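Local coordinates for proton-dependent oligopeptide transporter family protein (Xanthomonas campestris, PDB 6EI3) that probably couples proton movement to the uptake of small peptides across the membrane, as other POT family transporters do, and is captured here in an auto-inhibited state, at residues H52-G57 with L109-A114; F60-G65 with F436-T441; L305-A310 with V443-V448. All blocks are in the same frame, centred on the assembly; numbering follows the deposited sequence.

Overall arrangement
All three contacts lie deep in the transporter, centres 8 to 11 Å from that of the chain. Contacts 1 and 2, centres about 11 Å apart, share the lipid of chain G: its middle runs past 52-57 and its tail ends on F60. F112 of contact 1 packs on contact 2, F112 CE1 lying 3.4 Å from L64 CD2. The centres of contacts 3 and 1 are about 14 Å apart, yet a probable hydrogen bond of 2.7 Å between H52 ND1 and N445 OD1 joins them. Contacts 2 and 3, centres about 15 Å apart, both use helix 430-456 and meet where T441 CG2 approaches D307 OD2. Another lipid, chain O, lies against W447.

Contact 1: H52-G57 with L109-A114; sequences HSFMIG and LIAFGA. With 78M ((2S)-2,3-dihydroxypropyl(7Z)-pentadec-7-enoate), chain G.
Beside the pocket of the chain G lipid, F54 and G57 of helix 40-60 pack against I110 and A111 of helix 100-117. The F54 ring reaches across because CG is anti to the backbone N (chi1 172°). I110 CG2 then lies at the edge of the ring, near its plane, 3.6 Å from F54 CE1. A111 CB touches the same ring at F54 CD1, 4.0 Å away.

The closest backbone approach is one turn further on, with G57 CA and A111 CA 5.1 Å apart. Small residues on both sides allow the backbones this near; the segment axes, on two helices of this major facilitator superfamily fold, are 8.6 Å apart and cross at -30°. No hydrogen bond crosses the contact.

The acyl chain lies along this seam. F54 CA is 3.8 Å from lipid C6, and A111 CB is 4.0 Å from C8 at the double bond. Further down the tail, I56 CG2 meets C12 at 3.7 Å. V249 and C253 of helix 248-270 pack against I56, while F18, M21 and R22 of helix 4-22 touch the F54 ring.

Contact 2: F60-G65 with F436-T441; sequences FFPLLG and FWYLTT. With 78M ((2S)-2,3-dihydroxypropyl(7Z)-pentadec-7-enoate), chain G.
F60 touches L439 with one corner of its ring while the tail end of a bound lipid lies over a face of that same ring. Terminal carbon C15 of the chain G lipid sits over the ring centre, 3.5 Å above the plane, a CH-pi arrangement between a methyl group and a phenyl. The bond to CB leaves the F60 backbone pointing away from helix 430-456, but the ring still meets L439 obliquely, with F60 CD1 4.1 Å from L439 CD2. That one leucine methyl serves two partners, since L63 CD1 also lies 4.1 Å from L439 CD2, the two leucine side chains crossing at about a right angle.

Here the chain bends at F60-P62, a proline-containing kink that joins helix 40-60 to helix 62-95, probably within one transmembrane helix of the major facilitator superfamily fold, and the kink is laid against a helix some 370 residues later in sequence. P62 makes the second touch. Its CB comes 3.6 Å from Y438 CD2, and its CG approaches the same ring carbon. Y438 CG lies beside the backbone N (chi1 -67°), which swings the ring across to the proline, which it meets obliquely. K118 touches both side chains; P119 also packs on P62, and F59 on Y438.

F61 turns the other way, toward F112, and carries F60 CD2 over the rim of one ring face, 4.0 Å above the plane.

Contact 3: L305-A310 with V443-V448; sequences LFDQKA and VGNLWV. With 78M ((2S)-2,3-dihydroxypropyl(7Z)-pentadec-7-enoate), chain O.
D307 and N445 form the tight part of this contact, joining 305-310, which follows on from helix 281-306, to helix 430-456 through one straight hydrogen bond. N445 ND2 donates to D307 OD2 over 2.8 Å, with 173° at the hydrogen. The acceptor lies almost in the plane of the amide. Seen from the aspartate the approach is less regular: the N-H arrives on the anti side of OD2 and 31° out of the carboxylate plane. The two side chains cross at about a right angle, and D307 CB comes within 3.5 Å of N445 OD1. The other amide hydrogen is used as well, for ND2 also binds T441 O one turn earlier, while OD1 takes a bond with H52 ND1.

The rest is looser and mostly apolar in character. Q308 approaches V448 from the opposite direction, its CG 3.9 Å and its NE2 3.8 Å from V448 CG2, with no hydrogen bond between the two. The glutamine amide finds its polar partners elsewhere, OE1 with T312 OG1 and NE2 with S304 O. On the outer flank of helix 430-456 the partly exposed W447 faces lipid. Atom C14 of the chain O molecule lies 3.7 Å from W447 CZ2, and C11 sits at the indole edge, in its plane. T300 OG1 bonds the indole NE1.

With both ends of its amide engaged, N445 cannot flip without losing bonds. It bridges H52 and D307 in a buried polar row that continues from H52 NE2 to S311 OG, so the histidine and the aspartate communicate through the amide, consistent with a part in proton coupling as in other POT transporters.

Contact 1: H52-G57 with L109-A114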
loop_
_atom_site.group_PDB
_atom_site.type_symbol
_atom_site.label_atom_id
_atom_site.label_comp_id
_atom_site.label_asym_id
_atom_site.label_seq_id
_atom_site.Cartn_x
_atom_site.Cartn_y
_atom_site.Cartn_z
ATOM N N HIS A 52 -8.595 -5.133 5.181
ATOM C CA HIS A 52 -7.245 -4.750 5.550
ATOM C C HIS A 52 -6.302 -5.965 5.579
ATOM O O HIS A 52 -5.129 -5.794 5.251
ATOM C CB HIS A 52 -7.263 -3.920 6.850
ATOM C CG HIS A 52 -7.927 -2.598 6.621
ATOM N ND1 HIS A 52 -7.286 -1.578 5.925
ATOM C CD2 HIS A 52 -9.172 -2.179 6.949
ATOM C CE1 HIS A 52 -8.173 -0.605 5.806
ATOM N NE2 HIS A 52 -9.307 -0.904 6.436
ATOM N N SER A 53 -6.816 -7.192 5.857
ATOM C CA SER A 53 -5.995 -8.421 5.760
ATOM C C SER A 53 -5.655 -8.676 4.278
ATOM O O SER A 53 -4.527 -9.048 3.952
ATOM C CB SER A 53 -6.740 -9.632 6.328
ATOM O OG SER A 53 -6.819 -9.494 7.731
ATOM N N PHE A 54 -6.642 -8.485 3.396
ATOM C CA PHE A 54 -6.492 -8.583 1.936
ATOM C C PHE A 54 -5.405 -7.582 1.431
ATOM O O PHE A 54 -4.518 -7.975 0.677
ATOM C CB PHE A 54 -7.849 -8.301 1.248
ATOM C CG PHE A 54 -7.773 -8.184 -0.251
ATOM C CD1 PHE A 54 -7.664 -9.322 -1.050
ATOM C CD2 PHE A 54 -7.817 -6.942 -0.870
ATOM C CE1 PHE A 54 -7.596 -9.212 -2.442
ATOM C CE2 PHE A 54 -7.722 -6.829 -2.261
ATOM C CZ PHE A 54 -7.610 -7.962 -3.036
ATOM N N MET A 55 -5.492 -6.291 1.850
ATOM C CA MET A 55 -4.510 -5.247 1.517
ATOM C C MET A 55 -3.100 -5.648 2.004
ATOM O O MET A 55 -2.114 -5.437 1.296
ATOM C CB MET A 55 -4.936 -3.891 2.091
ATOM C CG MET A 55 -6.150 -3.273 1.355
ATOM S SD MET A 55 -5.929 -3.188 -0.454
ATOM C CE MET A 55 -4.696 -1.927 -0.549
ATOM N N ILE A 56 -3.023 -6.272 3.189
ATOM C CA ILE A 56 -1.758 -6.771 3.735
ATOM C C ILE A 56 -1.123 -7.779 2.763
ATOM O O ILE A 56 0.039 -7.615 2.416
ATOM C CB ILE A 56 -1.933 -7.312 5.172
ATOM C CG1 ILE A 56 -1.885 -6.129 6.158
ATOM C CG2 ILE A 56 -0.843 -8.352 5.508
ATOM C CD1 ILE A 56 -2.400 -6.381 7.515
ATOM N N GLY A 57 -1.911 -8.744 2.279
ATOM C CA GLY A 57 -1.439 -9.748 1.331
ATOM C C GLY A 57 -0.991 -9.144 0.021
ATOM O O GLY A 57 0.067 -9.501 -0.509
ATOM N N LEU A 109 -6.153 -15.964 -2.931
ATOM C CA LEU A 109 -5.569 -16.196 -4.254
ATOM C C LEU A 109 -5.417 -14.892 -5.045
ATOM O O LEU A 109 -4.410 -14.715 -5.737
ATOM C CB LEU A 109 -6.410 -17.234 -5.027
ATOM C CG LEU A 109 -6.430 -18.672 -4.460
ATOM C CD1 LEU A 109 -7.397 -19.552 -5.246
ATOM C CD2 LEU A 109 -5.017 -19.309 -4.396
ATOM N N ILE A 110 -6.388 -13.957 -4.899
ATOM C CA ILE A 110 -6.332 -12.630 -5.533
ATOM C C ILE A 110 -5.210 -11.843 -4.916
ATOM O O ILE A 110 -4.422 -11.283 -5.656
ATOM C CB ILE A 110 -7.686 -11.860 -5.456
ATOM C CG1 ILE A 110 -8.701 -12.507 -6.429
ATOM C CG2 ILE A 110 -7.499 -10.353 -5.811
ATOM C CD1 ILE A 110 -10.130 -12.096 -6.183
ATOM N N ALA A 111 -5.098 -11.836 -3.558
ATOM C CA ALA A 111 -4.032 -11.116 -2.852
ATOM C C ALA A 111 -2.648 -11.606 -3.319
ATOM O O ALA A 111 -1.763 -10.806 -3.604
ATOM C CB ALA A 111 -4.171 -11.334 -1.349
ATOM N N PHE A 112 -2.488 -12.925 -3.397
ATOM C CA PHE A 112 -1.262 -13.591 -3.824
ATOM C C PHE A 112 -0.910 -13.255 -5.264
ATOM O O PHE A 112 0.246 -12.916 -5.544
ATOM C CB PHE A 112 -1.425 -15.113 -3.659
ATOM C CG PHE A 112 -0.186 -15.954 -3.876
ATOM C CD1 PHE A 112 0.806 -16.020 -2.907
ATOM C CD2 PHE A 112 -0.061 -16.758 -5.002
ATOM C CE1 PHE A 112 1.918 -16.847 -3.078
ATOM C CE2 PHE A 112 1.040 -17.607 -5.158
ATOM C CZ PHE A 112 2.030 -17.633 -4.202
ATOM N N GLY A 113 -1.900 -13.353 -6.156
ATOM C CA GLY A 113 -1.695 -13.067 -7.570
ATOM C C GLY A 113 -1.350 -11.615 -7.844
ATOM O O GLY A 113 -0.384 -11.331 -8.560
ATOM N N ALA A 114 -2.163 -10.688 -7.284
ATOM C CA ALA A 114 -2.007 -9.245 -7.451
ATOM C C ALA A 114 -0.715 -8.780 -6.805
ATOM O O ALA A 114 -0.032 -7.925 -7.359
ATOM C CB ALA A 114 -3.192 -8.501 -6.844
HETATM O O21 78M G . -12.092 -12.506 12.644
HETATM C C20 78M G . -12.041 -13.690 11.857
HETATM C C18 78M G . -11.916 -13.349 10.390
HETATM O O19 78M G . -13.162 -12.858 9.887
HETATM C C17 78M G . -11.453 -14.518 9.547
HETATM O O2 78M G . -10.370 -14.039 8.709
HETATM C C1 78M G . -10.658 -13.597 7.477
HETATM O O1 78M G . -11.774 -13.443 7.062
HETATM C C2 78M G . -9.412 -13.288 6.704
HETATM C C3 78M G . -9.522 -13.542 5.208
HETATM C C4 78M G . -8.670 -12.571 4.418
HETATM C C5 78M G . -8.339 -13.009 3.008
HETATM C C6 78M G . -7.124 -12.295 2.422
HETATM C C7 78M G . -5.826 -12.913 2.834
HETATM C C8 78M G . -4.620 -12.530 2.457
HETATM C C9 78M G . -3.328 -13.170 2.856
HETATM C C10 78M G . -2.604 -12.434 3.974
HETATM C C11 78M G . -1.128 -12.785 4.085
HETATM C C12 78M G . -0.429 -12.024 5.189
HETATM C C13 78M G . 1.085 -12.076 5.166
HETATM C C15 78M G . 3.196 -11.297 6.315
HETATM C C14 78M G . 1.708 -11.127 6.168
#

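Contact 2: F60-G65 with F436-T441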
loop_
_atom_site.group_PDB
_atom_site.type_symbol
_atom_site.label_atom_id
_atom_site.label_comp_id
_atom_site.label_asym_id
_atom_site.label_seq_id
_atom_site.Cartn_x
_atom_site.Cartn_y
_atom_site.Cartn_z
ATOM N N PHE A 60 2.325 -7.408 0.589
ATOM C CA PHE A 60 3.392 -8.248 1.154
ATOM C C PHE A 60 3.962 -9.196 0.070
ATOM O O PHE A 60 5.183 -9.330 -0.031
ATOM C CB PHE A 60 2.893 -9.072 2.358
ATOM C CG PHE A 60 3.899 -10.112 2.805
ATOM C CD1 PHE A 60 5.032 -9.743 3.533
ATOM C CD2 PHE A 60 3.769 -11.442 2.415
ATOM C CE1 PHE A 60 5.985 -10.698 3.909
ATOM C CE2 PHE A 60 4.734 -12.395 2.782
ATOM C CZ PHE A 60 5.832 -12.015 3.532
ATOM N N PHE A 61 3.068 -9.874 -0.717
ATOM C CA PHE A 61 3.455 -10.855 -1.738
ATOM C C PHE A 61 4.355 -10.286 -2.870
ATOM O O PHE A 61 5.097 -11.105 -3.405
ATOM C CB PHE A 61 2.264 -11.644 -2.292
ATOM C CG PHE A 61 1.730 -12.624 -1.271
ATOM C CD1 PHE A 61 2.540 -13.637 -0.765
ATOM C CD2 PHE A 61 0.418 -12.536 -0.820
ATOM C CE1 PHE A 61 2.051 -14.537 0.191
ATOM C CE2 PHE A 61 -0.078 -13.440 0.137
ATOM C CZ PHE A 61 0.744 -14.439 0.629
ATOM N N PRO A 62 4.490 -8.955 -3.154
ATOM C CA PRO A 62 5.567 -8.512 -4.074
ATOM C C PRO A 62 6.934 -9.062 -3.681
ATOM O O PRO A 62 7.762 -9.244 -4.566
ATOM C CB PRO A 62 5.555 -6.990 -3.911
ATOM C CG PRO A 62 4.118 -6.687 -3.611
ATOM C CD PRO A 62 3.715 -7.787 -2.679
ATOM N N LEU A 63 7.173 -9.349 -2.367
ATOM C CA LEU A 63 8.449 -9.919 -1.902
ATOM C C LEU A 63 8.711 -11.268 -2.595
ATOM O O LEU A 63 9.808 -11.488 -3.116
ATOM C CB LEU A 63 8.487 -10.126 -0.364
ATOM C CG LEU A 63 8.665 -8.892 0.537
ATOM C CD1 LEU A 63 8.727 -9.315 2.018
ATOM C CD2 LEU A 63 9.977 -8.132 0.219
ATOM N N LEU A 64 7.686 -12.150 -2.621
ATOM C CA LEU A 64 7.751 -13.459 -3.255
ATOM C C LEU A 64 7.830 -13.351 -4.777
ATOM O O LEU A 64 8.692 -13.995 -5.366
ATOM C CB LEU A 64 6.586 -14.358 -2.821
ATOM C CG LEU A 64 6.630 -15.817 -3.314
ATOM C CD1 LEU A 64 7.793 -16.609 -2.683
ATOM C CD2 LEU A 64 5.324 -16.507 -3.028
ATOM N N GLY A 65 6.990 -12.507 -5.383
ATOM C CA GLY A 65 6.994 -12.274 -6.826
ATOM C C GLY A 65 8.362 -11.888 -7.372
ATOM O O GLY A 65 8.859 -12.522 -8.303
ATOM N N PHE A 436 10.557 -2.011 0.303
ATOM C CA PHE A 436 10.290 -1.314 1.563
ATOM C C PHE A 436 9.055 -0.428 1.466
ATOM O O PHE A 436 8.365 -0.261 2.477
ATOM C CB PHE A 436 11.492 -0.459 2.012
ATOM C CG PHE A 436 12.672 -1.128 2.689
ATOM C CD1 PHE A 436 12.647 -2.486 2.997
ATOM C CD2 PHE A 436 13.808 -0.391 3.030
ATOM C CE1 PHE A 436 13.751 -3.109 3.591
ATOM C CE2 PHE A 436 14.913 -1.012 3.639
ATOM C CZ PHE A 436 14.874 -2.365 3.920
ATOM N N TRP A 437 8.815 0.191 0.282
ATOM C CA TRP A 437 7.636 1.048 0.041
ATOM C C TRP A 437 6.362 0.209 0.079
ATOM O O TRP A 437 5.393 0.616 0.710
ATOM C CB TRP A 437 7.746 1.831 -1.283
ATOM C CG TRP A 437 6.669 2.870 -1.475
ATOM C CD1 TRP A 437 5.774 2.939 -2.506
ATOM C CD2 TRP A 437 6.418 4.023 -0.649
ATOM N NE1 TRP A 437 4.992 4.068 -2.382
ATOM C CE2 TRP A 437 5.360 4.746 -1.247
ATOM C CE3 TRP A 437 6.998 4.530 0.533
ATOM C CZ2 TRP A 437 4.834 5.913 -0.676
ATOM C CZ3 TRP A 437 6.485 5.696 1.088
ATOM C CH2 TRP A 437 5.421 6.376 0.481
ATOM N N TYR A 438 6.369 -0.980 -0.558
ATOM C CA TYR A 438 5.211 -1.884 -0.511
ATOM C C TYR A 438 4.928 -2.308 0.928
ATOM O O TYR A 438 3.780 -2.303 1.348
ATOM C CB TYR A 438 5.439 -3.135 -1.371
ATOM C CG TYR A 438 5.522 -2.852 -2.850
ATOM C CD1 TYR A 438 4.669 -1.933 -3.453
ATOM C CD2 TYR A 438 6.417 -3.541 -3.660
ATOM C CE1 TYR A 438 4.740 -1.674 -4.822
ATOM C CE2 TYR A 438 6.480 -3.304 -5.032
ATOM C CZ TYR A 438 5.643 -2.368 -5.608
ATOM O OH TYR A 438 5.686 -2.146 -6.963
ATOM N N LEU A 439 5.979 -2.616 1.689
ATOM C CA LEU A 439 5.845 -2.997 3.088
ATOM C C LEU A 439 5.305 -1.851 3.958
ATOM O O LEU A 439 4.755 -2.128 5.012
ATOM C CB LEU A 439 7.168 -3.552 3.657
ATOM C CG LEU A 439 7.667 -4.874 3.045
ATOM C CD1 LEU A 439 9.029 -5.262 3.638
ATOM C CD2 LEU A 439 6.641 -6.018 3.218
ATOM N N THR A 440 5.481 -0.579 3.525
ATOM C CA THR A 440 4.971 0.611 4.218
ATOM C C THR A 440 3.435 0.543 4.260
ATOM O O THR A 440 2.847 0.793 5.310
ATOM C CB THR A 440 5.561 1.892 3.596
ATOM O OG1 THR A 440 6.975 1.793 3.673
ATOM C CG2 THR A 440 5.141 3.153 4.309
ATOM N N THR A 441 2.800 0.150 3.134
ATOM C CA THR A 441 1.346 -0.063 3.052
ATOM C C THR A 441 0.967 -1.270 3.895
ATOM O O THR A 441 -0.014 -1.181 4.631
ATOM C CB THR A 441 0.912 -0.291 1.604
ATOM O OG1 THR A 441 1.114 0.921 0.896
ATOM C CG2 THR A 441 -0.573 -0.702 1.487
HETATM O O21 78M G . -12.092 -12.506 12.644
HETATM C C20 78M G . -12.041 -13.690 11.857
HETATM C C18 78M G . -11.916 -13.349 10.390
HETATM O O19 78M G . -13.162 -12.858 9.887
HETATM C C17 78M G . -11.453 -14.518 9.547
HETATM O O2 78M G . -10.370 -14.039 8.709
HETATM C C1 78M G . -10.658 -13.597 7.477
HETATM O O1 78M G . -11.774 -13.443 7.062
HETATM C C2 78M G . -9.412 -13.288 6.704
HETATM C C3 78M G . -9.522 -13.542 5.208
HETATM C C4 78M G . -8.670 -12.571 4.418
HETATM C C5 78M G . -8.339 -13.009 3.008
HETATM C C6 78M G . -7.124 -12.295 2.422
HETATM C C7 78M G . -5.826 -12.913 2.834
HETATM C C8 78M G . -4.620 -12.530 2.457
HETATM C C9 78M G . -3.328 -13.170 2.856
HETATM C C10 78M G . -2.604 -12.434 3.974
HETATM C C11 78M G . -1.128 -12.785 4.085
HETATM C C12 78M G . -0.429 -12.024 5.189
HETATM C C13 78M G . 1.085 -12.076 5.166
HETATM C C15 78M G . 3.196 -11.297 6.315
HETATM C C14 78M G . 1.708 -11.127 6.168
#

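Contact 3: L305-A310 with V443-V448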
loop_
_atom_site.group_PDB
_atom_site.type_symbol
_atom_site.label_atom_id
_atom_site.label_comp_id
_atom_site.label_asym_id
_atom_site.label_seq_id
_atom_site.Cartn_x
_atom_site.Cartn_y
_atom_site.Cartn_z
ATOM N N LEU A 305 -4.603 5.488 7.485
ATOM C CA LEU A 305 -5.684 6.434 7.220
ATOM C C LEU A 305 -6.152 6.393 5.770
ATOM O O LEU A 305 -7.348 6.484 5.494
ATOM C CB LEU A 305 -5.201 7.849 7.600
ATOM C CG LEU A 305 -5.417 8.255 9.073
ATOM C CD1 LEU A 305 -4.475 7.521 10.032
ATOM C CD2 LEU A 305 -5.204 9.740 9.254
ATOM N N PHE A 306 -5.212 6.219 4.846
ATOM C CA PHE A 306 -5.523 6.212 3.425
ATOM C C PHE A 306 -6.353 4.996 2.985
ATOM O O PHE A 306 -7.349 5.177 2.290
ATOM C CB PHE A 306 -4.219 6.353 2.601
ATOM C CG PHE A 306 -4.444 6.419 1.111
ATOM C CD1 PHE A 306 -5.019 7.539 0.528
ATOM C CD2 PHE A 306 -4.071 5.358 0.287
ATOM C CE1 PHE A 306 -5.248 7.585 -0.852
ATOM C CE2 PHE A 306 -4.302 5.407 -1.088
ATOM C CZ PHE A 306 -4.884 6.523 -1.649
ATOM N N ASP A 307 -5.944 3.768 3.369
ATOM C CA ASP A 307 -6.621 2.530 2.936
ATOM C C ASP A 307 -8.029 2.324 3.548
ATOM O O ASP A 307 -8.826 1.562 3.003
ATOM C CB ASP A 307 -5.713 1.302 3.138
ATOM C CG ASP A 307 -4.681 1.198 2.003
ATOM O OD1 ASP A 307 -5.049 1.473 0.833
ATOM O OD2 ASP A 307 -3.508 0.860 2.288
ATOM N N GLN A 308 -8.358 3.064 4.612
ATOM C CA GLN A 308 -9.678 3.004 5.248
ATOM C C GLN A 308 -10.785 3.728 4.448
ATOM O O GLN A 308 -11.952 3.625 4.804
ATOM C CB GLN A 308 -9.604 3.499 6.685
ATOM C CG GLN A 308 -8.969 2.505 7.638
ATOM C CD GLN A 308 -9.055 3.035 9.043
ATOM O OE1 GLN A 308 -10.101 2.943 9.706
ATOM N NE2 GLN A 308 -7.995 3.694 9.486
ATOM N N LYS A 309 -10.453 4.388 3.332
ATOM C CA LYS A 309 -11.506 4.985 2.494
ATOM C C LYS A 309 -12.386 3.879 1.839
ATOM O O LYS A 309 -13.558 4.118 1.498
ATOM C CB LYS A 309 -10.937 5.977 1.465
ATOM C CG LYS A 309 -10.024 5.371 0.438
ATOM C CD LYS A 309 -9.174 6.440 -0.252
ATOM C CE LYS A 309 -8.478 5.869 -1.460
ATOM N NZ LYS A 309 -7.609 4.715 -1.113
ATOM N N ALA A 310 -11.824 2.659 1.731
ATOM C CA ALA A 310 -12.525 1.524 1.143
ATOM C C ALA A 310 -13.230 0.686 2.227
ATOM O O ALA A 310 -13.884 -0.293 1.909
ATOM C CB ALA A 310 -11.543 0.662 0.327
ATOM N N VAL A 443 2.402 -2.474 6.580
ATOM C CA VAL A 443 2.490 -2.071 7.996
ATOM C C VAL A 443 1.373 -1.053 8.364
ATOM O O VAL A 443 0.753 -1.226 9.410
ATOM C CB VAL A 443 3.919 -1.637 8.413
ATOM C CG1 VAL A 443 3.980 -1.181 9.874
ATOM C CG2 VAL A 443 4.910 -2.782 8.191
ATOM N N GLY A 444 1.061 -0.081 7.494
ATOM C CA GLY A 444 -0.053 0.825 7.769
ATOM C C GLY A 444 -1.383 0.087 7.939
ATOM O O GLY A 444 -2.191 0.440 8.807
ATOM N N ASN A 445 -1.612 -0.975 7.139
ATOM C CA ASN A 445 -2.814 -1.804 7.243
ATOM C C ASN A 445 -2.815 -2.640 8.512
ATOM O O ASN A 445 -3.881 -2.848 9.080
ATOM C CB ASN A 445 -3.046 -2.648 5.974
ATOM C CG ASN A 445 -3.613 -1.806 4.868
ATOM O OD1 ASN A 445 -4.827 -1.675 4.718
ATOM N ND2 ASN A 445 -2.754 -1.112 4.153
ATOM N N LEU A 446 -1.620 -3.029 9.019
ATOM C CA LEU A 446 -1.503 -3.741 10.285
ATOM C C LEU A 446 -2.026 -2.843 11.410
ATOM O O LEU A 446 -2.755 -3.351 12.273
ATOM C CB LEU A 446 -0.048 -4.191 10.586
ATOM C CG LEU A 446 0.268 -4.661 12.026
ATOM C CD1 LEU A 446 -0.511 -5.945 12.412
ATOM C CD2 LEU A 446 1.793 -4.828 12.256
ATOM N N TRP A 447 -1.673 -1.518 11.400
ATOM C CA TRP A 447 -2.141 -0.619 12.465
ATOM C C TRP A 447 -3.674 -0.569 12.536
ATOM O O TRP A 447 -4.213 -0.383 13.621
ATOM C CB TRP A 447 -1.542 0.802 12.364
ATOM C CG TRP A 447 -0.040 0.898 12.260
ATOM C CD1 TRP A 447 0.661 1.755 11.466
ATOM C CD2 TRP A 447 0.938 0.114 12.967
ATOM N NE1 TRP A 447 2.011 1.573 11.646
ATOM C CE2 TRP A 447 2.211 0.574 12.564
ATOM C CE3 TRP A 447 0.864 -0.912 13.929
ATOM C CZ2 TRP A 447 3.399 0.037 13.074
ATOM C CZ3 TRP A 447 2.041 -1.455 14.423
ATOM C CH2 TRP A 447 3.292 -0.997 13.978
ATOM N N VAL A 448 -4.364 -0.710 11.376
ATOM C CA VAL A 448 -5.832 -0.719 11.317
ATOM C C VAL A 448 -6.324 -2.011 11.995
ATOM O O VAL A 448 -7.211 -1.958 12.850
ATOM C CB VAL A 448 -6.382 -0.607 9.871
ATOM C CG1 VAL A 448 -7.914 -0.630 9.865
ATOM C CG2 VAL A 448 -5.850 0.632 9.152
HETATM O O21 78M O . 18.743 7.880 11.373
HETATM C C20 78M O . 19.029 6.536 11.022
HETATM C C18 78M O . 18.409 5.569 12.003
HETATM O O19 78M O . 18.891 5.831 13.323
HETATM C C17 78M O . 18.674 4.130 11.639
HETATM O O2 78M O . 17.684 3.352 12.352
HETATM C C1 78M O . 17.493 2.080 11.979
HETATM O O1 78M O . 18.200 1.491 11.202
HETATM C C2 78M O . 16.281 1.495 12.643
HETATM C C3 78M O . 15.198 1.081 11.656
HETATM C C4 78M O . 13.793 1.408 12.143
HETATM C C5 78M O . 12.907 0.201 12.402
HETATM C C6 78M O . 12.275 -0.417 11.149
HETATM C C7 78M O . 10.827 -0.073 11.014
HETATM C C8 78M O . 9.800 -0.894 11.159
HETATM C C9 78M O . 8.350 -0.527 11.025
HETATM C C10 78M O . 7.771 -0.047 12.359
HETATM C C11 78M O . 6.951 1.229 12.273
HETATM C C12 78M O . 7.016 2.072 13.540
HETATM C C13 78M O . 6.353 3.441 13.456
HETATM C C15 78M O . 4.274 4.801 13.841
HETATM C C14 78M O . 4.843 3.429 13.618
#